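Local coordinates for protein lactate dehydrogenase, adjacent gene encodes predicted malate dehydrogenase (Cryptosporidium parvum, PDB 4ND2) that probably interconverts (S)-lactate and pyruvate with NAD(+)/NADH as cofactor, and is seen here with pyruvate and an NAD analogue bound, at residues A[12-17]-A[231-236]; A[116-121]-A[141-146]; A[149-154]-A[170-175]. All coordinates share one frame; numbering follows the deposited sequence.

Contact 1. Residues A[12-17]-A[231-236]; sequences SGQIGG and TAYFAP. With A3D (3-acetylpyridine adenine dinucleotide), chain C; PYR (pyruvic acid), chain D.
The Q14 amide lies over one face of the Y233 ring. NE2 comes closest, 3.4 Å from CZ, and sits above the rim of the ring. The amide and ring planes are 29° apart, so the two groups are stacked but not quite parallel. A bend at chi2 (-73°) folds the Q14 chain back over the ring, and CB and CG run past the cofactor phosphates on the way. The opposite face of the ring meets F234 CD1, also toward the rim. Y233 CG sits between its own backbone N and carbonyl carbon (chi1 61°), which turns the ring toward Q14. Beside this stack I15 packs against the start of the same aromatic side chain, with I15 CG1 3.6 Å from Y233 CB. I15 CD1 reaches on to P236 CB and to the pyridine ring, 3.2 Å from C6N of A3D.

Residues 12-17 belong to the glycine-rich turn of a Rossmann fold, where strand 6-10 leads into helix 14-26. G13 is the N-cap residue. The first amides of the helix hold the two phosphates: Q14 N donates to A3D O1A at 2.9 Å, and I15 N donates to A3D O2N at 3.0 Å. Both bonds are nearly straight. The positive end of the helix dipole would be expected to favour these anionic groups. G13 has no side chain, and its CA comes within 3.4 Å of A3D O5B.

P236 CG touches the same face of the pyridine ring as I15 CD1, 3.6 Å from A3D C4N. T231 CB packs on the methyl carbon of pyruvate. D47 of the second subunit accepts hydrogen bonds from the backbone N of Y233, F234 and A235.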
loop_
_atom_site.group_PDB
_atom_site.type_symbol
_atom_site.label_atom_id
_atom_site.label_comp_id
_atom_site.label_asym_id
_atom_site.label_seq_id
_atom_site.Cartn_x
_atom_site.Cartn_y
_atom_site.Cartn_z
ATOM N N SER A 12 -23.972 -3.721 -11.322
ATOM C CA SER A 12 -23.300 -4.376 -10.203
ATOM C C SER A 12 -23.136 -5.873 -10.438
ATOM O O SER A 12 -23.310 -6.684 -9.525
ATOM C CB SER A 12 -24.079 -4.114 -8.914
ATOM O OG SER A 12 -24.252 -2.718 -8.728
ATOM N N GLY A 13 -22.787 -6.233 -11.669
ATOM C CA GLY A 13 -22.496 -7.618 -12.012
ATOM C C GLY A 13 -21.051 -7.968 -11.714
ATOM O O GLY A 13 -20.462 -7.457 -10.760
ATOM N N GLN A 14 -20.477 -8.835 -12.542
ATOM C CA GLN A 14 -19.131 -9.362 -12.307
ATOM C C GLN A 14 -18.095 -8.246 -12.184
ATOM O O GLN A 14 -17.349 -8.193 -11.210
ATOM C CB GLN A 14 -18.726 -10.319 -13.434
ATOM C CG GLN A 14 -19.530 -11.610 -13.497
ATOM C CD GLN A 14 -19.171 -12.579 -12.385
ATOM O OE1 GLN A 14 -19.522 -12.364 -11.226
ATOM N NE2 GLN A 14 -18.476 -13.657 -12.735
ATOM N N ILE A 15 -18.066 -7.350 -13.163
ATOM C CA ILE A 15 -17.092 -6.255 -13.168
ATOM C C ILE A 15 -17.404 -5.216 -12.097
ATOM O O ILE A 15 -16.512 -4.802 -11.361
ATOM C CB ILE A 15 -17.016 -5.577 -14.549
ATOM C CG1 ILE A 15 -16.398 -6.553 -15.547
ATOM C CG2 ILE A 15 -16.181 -4.302 -14.485
ATOM C CD1 ILE A 15 -16.533 -6.132 -16.987
ATOM N N GLY A 16 -18.668 -4.808 -12.020
ATOM C CA GLY A 16 -19.107 -3.796 -11.066
ATOM C C GLY A 16 -18.742 -4.107 -9.629
ATOM O O GLY A 16 -18.257 -3.236 -8.904
ATOM N N GLY A 17 -18.969 -5.349 -9.216
ATOM C CA GLY A 17 -18.648 -5.779 -7.859
ATOM C C GLY A 17 -17.159 -5.737 -7.568
ATOM O O GLY A 17 -16.748 -5.301 -6.493
ATOM N N THR A 231 -17.487 -13.333 -19.674
ATOM C CA THR A 231 -16.223 -12.767 -20.140
ATOM C C THR A 231 -15.339 -12.367 -18.949
ATOM O O THR A 231 -15.751 -12.491 -17.795
ATOM C CB THR A 231 -16.473 -11.564 -21.077
ATOM O OG1 THR A 231 -17.544 -10.758 -20.568
ATOM C CG2 THR A 231 -16.844 -12.048 -22.473
ATOM N N ALA A 232 -14.122 -11.905 -19.236
ATOM C CA ALA A 232 -13.171 -11.501 -18.196
ATOM C C ALA A 232 -13.746 -10.400 -17.313
ATOM O O ALA A 232 -14.528 -9.574 -17.775
ATOM C CB ALA A 232 -11.866 -11.029 -18.826
ATOM N N TYR A 233 -13.352 -10.384 -16.044
ATOM C CA TYR A 233 -13.855 -9.361 -15.125
ATOM C C TYR A 233 -12.890 -8.893 -14.025
ATOM O O TYR A 233 -13.066 -7.797 -13.490
ATOM C CB TYR A 233 -15.197 -9.807 -14.523
ATOM C CG TYR A 233 -15.150 -11.091 -13.724
ATOM C CD1 TYR A 233 -15.190 -11.065 -12.335
ATOM C CD2 TYR A 233 -15.095 -12.330 -14.354
ATOM C CE1 TYR A 233 -15.158 -12.233 -11.593
ATOM C CE2 TYR A 233 -15.063 -13.506 -13.620
ATOM C CZ TYR A 233 -15.095 -13.453 -12.241
ATOM O OH TYR A 233 -15.066 -14.620 -11.504
ATOM N N PHE A 234 -11.870 -9.686 -13.705
ATOM C CA PHE A 234 -10.853 -9.265 -12.731
ATOM C C PHE A 234 -9.962 -8.145 -13.284
ATOM O O PHE A 234 -9.791 -7.109 -12.641
ATOM C CB PHE A 234 -9.988 -10.451 -12.292
ATOM C CG PHE A 234 -10.705 -11.430 -11.402
ATOM C CD1 PHE A 234 -11.034 -12.701 -11.855
ATOM C CD2 PHE A 234 -11.058 -11.074 -10.108
ATOM C CE1 PHE A 234 -11.695 -13.601 -11.031
ATOM C CE2 PHE A 234 -11.724 -11.966 -9.280
ATOM C CZ PHE A 234 -12.040 -13.230 -9.742
ATOM N N ALA A 235 -9.398 -8.359 -14.470
ATOM C CA ALA A 235 -8.510 -7.365 -15.090
ATOM C C ALA A 235 -9.253 -6.135 -15.627
ATOM O O ALA A 235 -8.774 -5.017 -15.452
ATOM C CB ALA A 235 -7.651 -8.002 -16.179
ATOM N N PRO A 236 -10.417 -6.327 -16.284
ATOM C CA PRO A 236 -11.187 -5.147 -16.703
ATOM C C PRO A 236 -11.581 -4.232 -15.540
ATOM O O PRO A 236 -11.583 -3.010 -15.694
ATOM C CB PRO A 236 -12.432 -5.752 -17.360
ATOM C CG PRO A 236 -11.984 -7.083 -17.844
ATOM C CD PRO A 236 -10.993 -7.571 -16.827
HETATM P PA A3D C . -22.751 -8.951 -15.923
HETATM O O1A A3D C . -22.078 -9.752 -14.843
HETATM O O2A A3D C . -23.858 -9.579 -16.728
HETATM O O5B A3D C . -23.315 -7.600 -15.272
HETATM C C5B A3D C . -24.163 -6.703 -15.981
HETATM C C4B A3D C . -25.025 -5.985 -14.954
HETATM O O4B A3D C . -25.713 -4.895 -15.570
HETATM C C3B A3D C . -26.087 -6.897 -14.341
HETATM O O3B A3D C . -25.941 -6.971 -12.919
HETATM C C2B A3D C . -27.409 -6.261 -14.732
HETATM O O2B A3D C . -28.423 -6.363 -13.729
HETATM C C1B A3D C . -27.008 -4.820 -14.982
HETATM N N9A A3D C . -27.962 -4.083 -15.838
HETATM C C8A A3D C . -28.667 -4.546 -16.888
HETATM N N7A A3D C . -29.436 -3.557 -17.409
HETATM C C5A A3D C . -29.225 -2.448 -16.682
HETATM C C6A A3D C . -29.712 -1.055 -16.687
HETATM N N6A A3D C . -30.614 -0.635 -17.607
HETATM N N1A A3D C . -29.221 -0.217 -15.743
HETATM C C2A A3D C . -28.323 -0.610 -14.817
HETATM N N3A A3D C . -27.842 -1.864 -14.758
HETATM C C4A A3D C . -28.248 -2.803 -15.647
HETATM O O3 A3D C . -21.673 -8.392 -16.988
HETATM P PN A3D C . -20.122 -8.073 -16.662
HETATM O O1N A3D C . -19.352 -9.363 -16.701
HETATM O O2N A3D C . -20.023 -7.188 -15.449
HETATM O O5D A3D C . -19.726 -7.188 -17.943
HETATM C C5D A3D C . -20.331 -5.911 -18.114
HETATM C C4D A3D C . -20.026 -5.323 -19.487
HETATM O O4D A3D C . -18.624 -5.052 -19.602
HETATM C C3D A3D C . -20.383 -6.252 -20.644
HETATM O O3D A3D C . -21.019 -5.506 -21.683
HETATM C C2D A3D C . -19.051 -6.766 -21.139
HETATM O O2D A3D C . -19.040 -7.096 -22.531
HETATM C C1D A3D C . -18.158 -5.574 -20.847
HETATM N N1N A3D C . -16.734 -5.899 -20.786
HETATM C C2N A3D C . -15.879 -5.114 -21.459
HETATM C C3N A3D C . -14.515 -5.369 -21.442
HETATM C C7N A3D C . -13.561 -4.492 -22.193
HETATM O O7N A3D C . -12.386 -4.799 -22.200
HETATM C C8N A3D C . -14.047 -3.263 -22.898
HETATM C C4N A3D C . -14.039 -6.450 -20.712
HETATM C C5N A3D C . -14.940 -7.245 -20.020
HETATM C C6N A3D C . -16.294 -6.947 -20.075
HETATM C C PYR D . -12.258 -8.359 -23.177
HETATM O O PYR D . -11.958 -9.199 -22.298
HETATM O OXT PYR D . -11.373 -7.801 -23.864
HETATM C CA PYR D . -13.664 -8.031 -23.426
HETATM O O3 PYR D . -13.947 -7.057 -24.105
HETATM C CB PYR D . -14.738 -8.901 -22.844
#

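Contact 2. Residues A[116-121]-A[141-146]; sequences FVICIT and KVCGMA. With A3D (3-acetylpyridine adenine dinucleotide), chain C.
F116 turns its ring toward C143, and C143 SG lies 3.6 Å from F116 CZ. The two strands are parallel neighbours in the Rossmann sheet, joined by a beta-alpha-beta crossover through helix 124-135. Strand 142-144 is the outermost strand on its side of this sheet within the chain. The sulfur-aromatic contact is oblique, with SG 50° off the ring normal. F116 CG is anti to the backbone N (chi1 -177°), which swings the ring across to the second strand. On the face shared by I118 and C143, the CG2 branch of I118 meets M145 CB at 4.1 Å. I120 brings its CG1 to the same atom, so both isoleucines touch M145 CB. On the opposite face V117 and V142 pair through CB and CG2, and both lean on F131 of helix 124-135.

Four backbone bonds fix the register. V117 N donates to K141 O, C143 N to V117 O, C119 N to C143 O and M145 N to C119 O, all between 2.8 and 3.0 Å. The K141 chain curls past F116, and its NZ is held by N114 O. Past the strand ends the segments reach the acetylpyridine end of A3D. I120 O is 3.2 Å from A3D C2N. M145, bent at chi2 and chi3, places CE 3.6 Å from A3D O7N.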
loop_
_atom_site.group_PDB
_atom_site.type_symbol
_atom_site.label_atom_id
_atom_site.label_comp_id
_atom_site.label_asym_id
_atom_site.label_seq_id
_atom_site.Cartn_x
_atom_site.Cartn_y
_atom_site.Cartn_z
ATOM N N PHE A 116 -16.643 12.490 -14.367
ATOM C CA PHE A 116 -15.787 11.858 -15.363
ATOM C C PHE A 116 -16.348 10.467 -15.627
ATOM O O PHE A 116 -16.437 9.653 -14.709
ATOM C CB PHE A 116 -14.350 11.769 -14.844
ATOM C CG PHE A 116 -13.372 11.194 -15.831
ATOM C CD1 PHE A 116 -13.165 11.808 -17.060
ATOM C CD2 PHE A 116 -12.637 10.056 -15.524
ATOM C CE1 PHE A 116 -12.255 11.291 -17.968
ATOM C CE2 PHE A 116 -11.725 9.536 -16.427
ATOM C CZ PHE A 116 -11.534 10.155 -17.651
ATOM N N VAL A 117 -16.745 10.201 -16.867
ATOM C CA VAL A 117 -17.427 8.953 -17.204
ATOM C C VAL A 117 -16.482 7.974 -17.893
ATOM O O VAL A 117 -15.897 8.297 -18.927
ATOM C CB VAL A 117 -18.648 9.205 -18.111
ATOM C CG1 VAL A 117 -19.303 7.888 -18.518
ATOM C CG2 VAL A 117 -19.648 10.112 -17.405
ATOM N N ILE A 118 -16.350 6.780 -17.314
ATOM C CA ILE A 118 -15.556 5.696 -17.893
ATOM C C ILE A 118 -16.491 4.557 -18.308
ATOM O O ILE A 118 -17.066 3.877 -17.456
ATOM C CB ILE A 118 -14.513 5.155 -16.893
ATOM C CG1 ILE A 118 -13.575 6.277 -16.425
ATOM C CG2 ILE A 118 -13.711 4.019 -17.517
ATOM C CD1 ILE A 118 -12.806 5.952 -15.159
ATOM N N CYS A 119 -16.644 4.354 -19.614
ATOM C CA CYS A 119 -17.477 3.272 -20.134
ATOM C C CYS A 119 -16.702 1.964 -20.209
ATOM O O CYS A 119 -15.533 1.953 -20.591
ATOM C CB CYS A 119 -18.010 3.622 -21.522
ATOM S SG CYS A 119 -19.092 5.061 -21.542
ATOM N N ILE A 120 -17.356 0.871 -19.822
ATOM C CA ILE A 120 -16.815 -0.481 -19.990
ATOM C C ILE A 120 -17.720 -1.331 -20.897
ATOM O O ILE A 120 -17.237 -2.208 -21.609
ATOM C CB ILE A 120 -16.613 -1.179 -18.626
ATOM C CG1 ILE A 120 -15.678 -0.339 -17.744
ATOM C CG2 ILE A 120 -16.065 -2.590 -18.818
ATOM C CD1 ILE A 120 -15.404 -0.926 -16.379
ATOM N N THR A 121 -19.025 -1.058 -20.866
ATOM C CA THR A 121 -20.024 -1.761 -21.683
ATOM C C THR A 121 -19.595 -1.946 -23.140
ATOM O O THR A 121 -19.196 -0.983 -23.796
ATOM C CB THR A 121 -21.360 -0.990 -21.664
ATOM O OG1 THR A 121 -21.745 -0.733 -20.308
ATOM C CG2 THR A 121 -22.459 -1.777 -22.365
ATOM N N LYS A 141 -14.540 14.489 -20.941
ATOM C CA LYS A 141 -15.050 13.903 -19.700
ATOM C C LYS A 141 -15.725 12.544 -19.909
ATOM O O LYS A 141 -16.268 11.970 -18.961
ATOM C CB LYS A 141 -16.031 14.870 -19.029
ATOM C CG LYS A 141 -15.415 16.193 -18.593
ATOM C CD LYS A 141 -14.422 16.042 -17.446
ATOM C CE LYS A 141 -15.099 15.733 -16.119
ATOM N NZ LYS A 141 -15.905 16.875 -15.603
ATOM N N VAL A 142 -15.688 12.033 -21.139
ATOM C CA VAL A 142 -16.243 10.719 -21.456
ATOM C C VAL A 142 -15.209 9.892 -22.214
ATOM O O VAL A 142 -14.704 10.319 -23.254
ATOM C CB VAL A 142 -17.522 10.826 -22.313
ATOM C CG1 VAL A 142 -18.080 9.440 -22.620
ATOM C CG2 VAL A 142 -18.565 11.685 -21.612
ATOM N N CYS A 143 -14.894 8.712 -21.689
ATOM C CA CYS A 143 -13.949 7.811 -22.336
ATOM C C CYS A 143 -14.306 6.356 -22.044
ATOM O O CYS A 143 -15.216 6.078 -21.259
ATOM C CB CYS A 143 -12.525 8.114 -21.872
ATOM S SG CYS A 143 -12.210 7.712 -20.140
ATOM N N GLY A 144 -13.593 5.435 -22.685
ATOM C CA GLY A 144 -13.846 4.007 -22.517
ATOM C C GLY A 144 -12.627 3.244 -22.041
ATOM O O GLY A 144 -11.514 3.495 -22.506
ATOM N N MET A 145 -12.838 2.309 -21.117
ATOM C CA MET A 145 -11.786 1.387 -20.704
ATOM C C MET A 145 -11.625 0.311 -21.766
ATOM O O MET A 145 -12.566 -0.427 -22.058
ATOM C CB MET A 145 -12.116 0.729 -19.360
ATOM C CG MET A 145 -10.971 -0.077 -18.748
ATOM S SD MET A 145 -10.479 -1.561 -19.654
ATOM C CE MET A 145 -11.925 -2.595 -19.452
ATOM N N ALA A 146 -10.427 0.225 -22.336
ATOM C CA ALA A 146 -10.091 -0.857 -23.253
ATOM C C ALA A 146 -8.583 -1.001 -23.380
ATOM O O ALA A 146 -8.036 -2.071 -23.127
ATOM C CB ALA A 146 -10.717 -0.618 -24.618
HETATM P PA A3D C . -22.751 -8.951 -15.923
HETATM O O1A A3D C . -22.078 -9.752 -14.843
HETATM O O2A A3D C . -23.858 -9.579 -16.728
HETATM O O5B A3D C . -23.315 -7.600 -15.272
HETATM C C5B A3D C . -24.163 -6.703 -15.981
HETATM C C4B A3D C . -25.025 -5.985 -14.954
HETATM O O4B A3D C . -25.713 -4.895 -15.570
HETATM C C3B A3D C . -26.087 -6.897 -14.341
HETATM O O3B A3D C . -25.941 -6.971 -12.919
HETATM C C2B A3D C . -27.409 -6.261 -14.732
HETATM O O2B A3D C . -28.423 -6.363 -13.729
HETATM C C1B A3D C . -27.008 -4.820 -14.982
HETATM N N9A A3D C . -27.962 -4.083 -15.838
HETATM C C8A A3D C . -28.667 -4.546 -16.888
HETATM N N7A A3D C . -29.436 -3.557 -17.409
HETATM C C5A A3D C . -29.225 -2.448 -16.682
HETATM C C6A A3D C . -29.712 -1.055 -16.687
HETATM N N6A A3D C . -30.614 -0.635 -17.607
HETATM N N1A A3D C . -29.221 -0.217 -15.743
HETATM C C2A A3D C . -28.323 -0.610 -14.817
HETATM N N3A A3D C . -27.842 -1.864 -14.758
HETATM C C4A A3D C . -28.248 -2.803 -15.647
HETATM O O3 A3D C . -21.673 -8.392 -16.988
HETATM P PN A3D C . -20.122 -8.073 -16.662
HETATM O O1N A3D C . -19.352 -9.363 -16.701
HETATM O O2N A3D C . -20.023 -7.188 -15.449
HETATM O O5D A3D C . -19.726 -7.188 -17.943
HETATM C C5D A3D C . -20.331 -5.911 -18.114
HETATM C C4D A3D C . -20.026 -5.323 -19.487
HETATM O O4D A3D C . -18.624 -5.052 -19.602
HETATM C C3D A3D C . -20.383 -6.252 -20.644
HETATM O O3D A3D C . -21.019 -5.506 -21.683
HETATM C C2D A3D C . -19.051 -6.766 -21.139
HETATM O O2D A3D C . -19.040 -7.096 -22.531
HETATM C C1D A3D C . -18.158 -5.574 -20.847
HETATM N N1N A3D C . -16.734 -5.899 -20.786
HETATM C C2N A3D C . -15.879 -5.114 -21.459
HETATM C C3N A3D C . -14.515 -5.369 -21.442
HETATM C C7N A3D C . -13.561 -4.492 -22.193
HETATM O O7N A3D C . -12.386 -4.799 -22.200
HETATM C C8N A3D C . -14.047 -3.263 -22.898
HETATM C C4N A3D C . -14.039 -6.450 -20.712
HETATM C C5N A3D C . -14.940 -7.245 -20.020
HETATM C C6N A3D C . -16.294 -6.947 -20.075
#

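Contact 3. Residues A[149-154]-A[170-175]; sequences LDSSRF and SANVIG. With PYR (pyruvic acid), chain D.
S151 OG has two hydrogen-bond partners. It accepts the backbone N-H of V173 at 3.0 Å, with an angle of 158° at the hydrogen, and it is also bonded to G147 O one turn back in the helix. The V173 bond ties helix 147-162 to strand 169-174 of the antiparallel sheet in the C-terminal alpha/beta domain.

Apolar groups fill in around the bond. V173 points toward the helix. Its CG1 lies 3.7 Å from D150 CB, and its CG2 rests on D150 O and on F154 CB. F154 CG is anti to the backbone N (chi1 -169°), which carries the ring along the strand. There F154 CD2 meets A171 CB at 3.6 Å, and the ring lies obliquely to A171, N172 O and V173. Helix 206-227 also covers F154, through I212 and T216.

Helix 147-162 also carries R153 and L149 to the substrate. The R153 chain is extended from CG to NE. NH2 donates to pyruvate O at 2.8 Å and NH1 to OXT at 2.9 Å, a two-pronged grip, with pyruvate O at the guanidinium edge. L149 CD2 lies 3.4 Å above one face of the guanidinium, offset toward its rim.

D150 OD2 bonds to H177 ND1, the imidazole nitrogen remote from pyruvate, while H177 NE2 bonds to the substrate. The helix that S151 ties to the strand thus carries both the arginine for the carboxylate and the aspartate behind H177, the predicted proton acceptor.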
loop_
_atom_site.group_PDB
_atom_site.type_symbol
_atom_site.label_atom_id
_atom_site.label_comp_id
_atom_site.label_asym_id
_atom_site.label_seq_id
_atom_site.Cartn_x
_atom_site.Cartn_y
_atom_site.Cartn_z
ATOM N N LEU A 149 -6.513 -2.613 -20.599
ATOM C CA LEU A 149 -6.649 -4.069 -20.604
ATOM C C LEU A 149 -5.842 -4.694 -21.743
ATOM O O LEU A 149 -5.071 -5.626 -21.522
ATOM C CB LEU A 149 -8.121 -4.477 -20.723
ATOM C CG LEU A 149 -8.421 -5.978 -20.729
ATOM C CD1 LEU A 149 -8.035 -6.620 -19.404
ATOM C CD2 LEU A 149 -9.890 -6.214 -21.036
ATOM N N ASP A 150 -6.031 -4.174 -22.955
ATOM C CA ASP A 150 -5.344 -4.700 -24.140
ATOM C C ASP A 150 -3.826 -4.568 -24.011
ATOM O O ASP A 150 -3.091 -5.520 -24.275
ATOM C CB ASP A 150 -5.829 -3.992 -25.413
ATOM C CG ASP A 150 -7.267 -4.346 -25.775
ATOM O OD1 ASP A 150 -7.722 -5.460 -25.442
ATOM O OD2 ASP A 150 -7.946 -3.510 -26.412
ATOM N N SER A 151 -3.370 -3.394 -23.585
ATOM C CA SER A 151 -1.940 -3.144 -23.400
ATOM C C SER A 151 -1.354 -3.971 -22.257
ATOM O O SER A 151 -0.224 -4.448 -22.357
ATOM C CB SER A 151 -1.680 -1.659 -23.157
ATOM O OG SER A 151 -2.193 -0.879 -24.222
ATOM N N SER A 152 -2.119 -4.154 -21.180
ATOM C CA SER A 152 -1.667 -4.986 -20.058
ATOM C C SER A 152 -1.456 -6.436 -20.489
ATOM O O SER A 152 -0.478 -7.074 -20.088
ATOM C CB SER A 152 -2.653 -4.924 -18.886
ATOM O OG SER A 152 -2.672 -3.630 -18.308
ATOM N N ARG A 153 -2.372 -6.951 -21.303
ATOM C CA ARG A 153 -2.221 -8.283 -21.879
ATOM C C ARG A 153 -0.981 -8.339 -22.777
ATOM O O ARG A 153 -0.179 -9.260 -22.670
ATOM C CB ARG A 153 -3.472 -8.669 -22.671
ATOM C CG ARG A 153 -4.678 -8.962 -21.789
ATOM C CD ARG A 153 -5.983 -8.871 -22.559
ATOM N NE ARG A 153 -7.113 -9.363 -21.769
ATOM C CZ ARG A 153 -8.384 -9.322 -22.164
ATOM N NH1 ARG A 153 -8.713 -8.806 -23.346
ATOM N NH2 ARG A 153 -9.335 -9.797 -21.366
ATOM N N PHE A 154 -0.839 -7.338 -23.641
ATOM C CA PHE A 154 0.292 -7.228 -24.570
ATOM C C PHE A 154 1.614 -7.203 -23.791
ATOM O O PHE A 154 2.514 -7.999 -24.063
ATOM C CB PHE A 154 0.107 -5.964 -25.431
ATOM C CG PHE A 154 1.049 -5.842 -26.610
ATOM C CD1 PHE A 154 1.530 -6.955 -27.293
ATOM C CD2 PHE A 154 1.408 -4.581 -27.072
ATOM C CE1 PHE A 154 2.375 -6.808 -28.383
ATOM C CE2 PHE A 154 2.250 -4.429 -28.163
ATOM C CZ PHE A 154 2.735 -5.547 -28.818
ATOM N N SER A 170 7.328 -1.628 -21.778
ATOM C CA SER A 170 6.507 -0.566 -22.347
ATOM C C SER A 170 5.906 -1.090 -23.645
ATOM O O SER A 170 6.639 -1.526 -24.536
ATOM C CB SER A 170 7.352 0.679 -22.626
ATOM O OG SER A 170 6.573 1.713 -23.213
ATOM N N ALA A 171 4.579 -1.069 -23.742
ATOM C CA ALA A 171 3.884 -1.561 -24.931
ATOM C C ALA A 171 2.461 -1.009 -24.999
ATOM O O ALA A 171 1.756 -0.974 -23.991
ATOM C CB ALA A 171 3.861 -3.080 -24.940
ATOM N N ASN A 172 2.054 -0.578 -26.191
ATOM C CA ASN A 172 0.745 0.022 -26.394
ATOM C C ASN A 172 -0.082 -0.750 -27.409
ATOM O O ASN A 172 0.448 -1.249 -28.407
ATOM C CB ASN A 172 0.895 1.470 -26.861
ATOM C CG ASN A 172 1.268 2.407 -25.730
ATOM O OD1 ASN A 172 0.504 2.578 -24.779
ATOM N ND2 ASN A 172 2.444 3.017 -25.824
ATOM N N VAL A 173 -1.378 -0.854 -27.127
ATOM C CA VAL A 173 -2.361 -1.305 -28.098
ATOM C C VAL A 173 -3.245 -0.103 -28.403
ATOM O O VAL A 173 -3.679 0.601 -27.488
ATOM C CB VAL A 173 -3.224 -2.465 -27.559
ATOM C CG1 VAL A 173 -4.311 -2.839 -28.561
ATOM C CG2 VAL A 173 -2.357 -3.671 -27.232
ATOM N N ILE A 174 -3.489 0.136 -29.688
ATOM C CA ILE A 174 -4.305 1.263 -30.131
ATOM C C ILE A 174 -5.374 0.806 -31.119
ATOM O O ILE A 174 -5.367 -0.340 -31.571
ATOM C CB ILE A 174 -3.438 2.375 -30.764
ATOM C CG1 ILE A 174 -2.636 1.838 -31.957
ATOM C CG2 ILE A 174 -2.502 2.965 -29.719
ATOM C CD1 ILE A 174 -1.896 2.913 -32.724
ATOM N N GLY A 175 -6.291 1.712 -31.444
ATOM C CA GLY A 175 -7.396 1.416 -32.348
ATOM C C GLY A 175 -8.624 0.958 -31.587
ATOM O O GLY A 175 -8.706 1.120 -30.369
HETATM C C PYR D . -12.258 -8.359 -23.177
HETATM O O PYR D . -11.958 -9.199 -22.298
HETATM O OXT PYR D . -11.373 -7.801 -23.864
HETATM C CA PYR D . -13.664 -8.031 -23.426
HETATM O O3 PYR D . -13.947 -7.057 -24.105
HETATM C CB PYR D . -14.738 -8.901 -22.844
HETATM O O HOH W 1 -7.836 -1.303 -28.256
#

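How the contacts relate
All three contacts are buried. Contact 2 lies nearest the centre of the chain, and its strands are bonded by backbone groups within the Rossmann domain. Contact 1 joins the two family domains by side-chain packing, with two N-H groups of 12-17 bonded to the cofactor and three of 231-236 to D47 of the second subunit. Contact 3 lies within the C-terminal domain and uses one serine-to-backbone bond. Contacts 1 and 2 share A3D, and I15 packs on I120. Contacts 1 and 3 both touch pyruvate and the second subunit, and A235 and P236 pack on L149. Strand 142-144 of contact 2 leads into helix 147-162 of contact 3; both nest inside the loop that contact 1 closes.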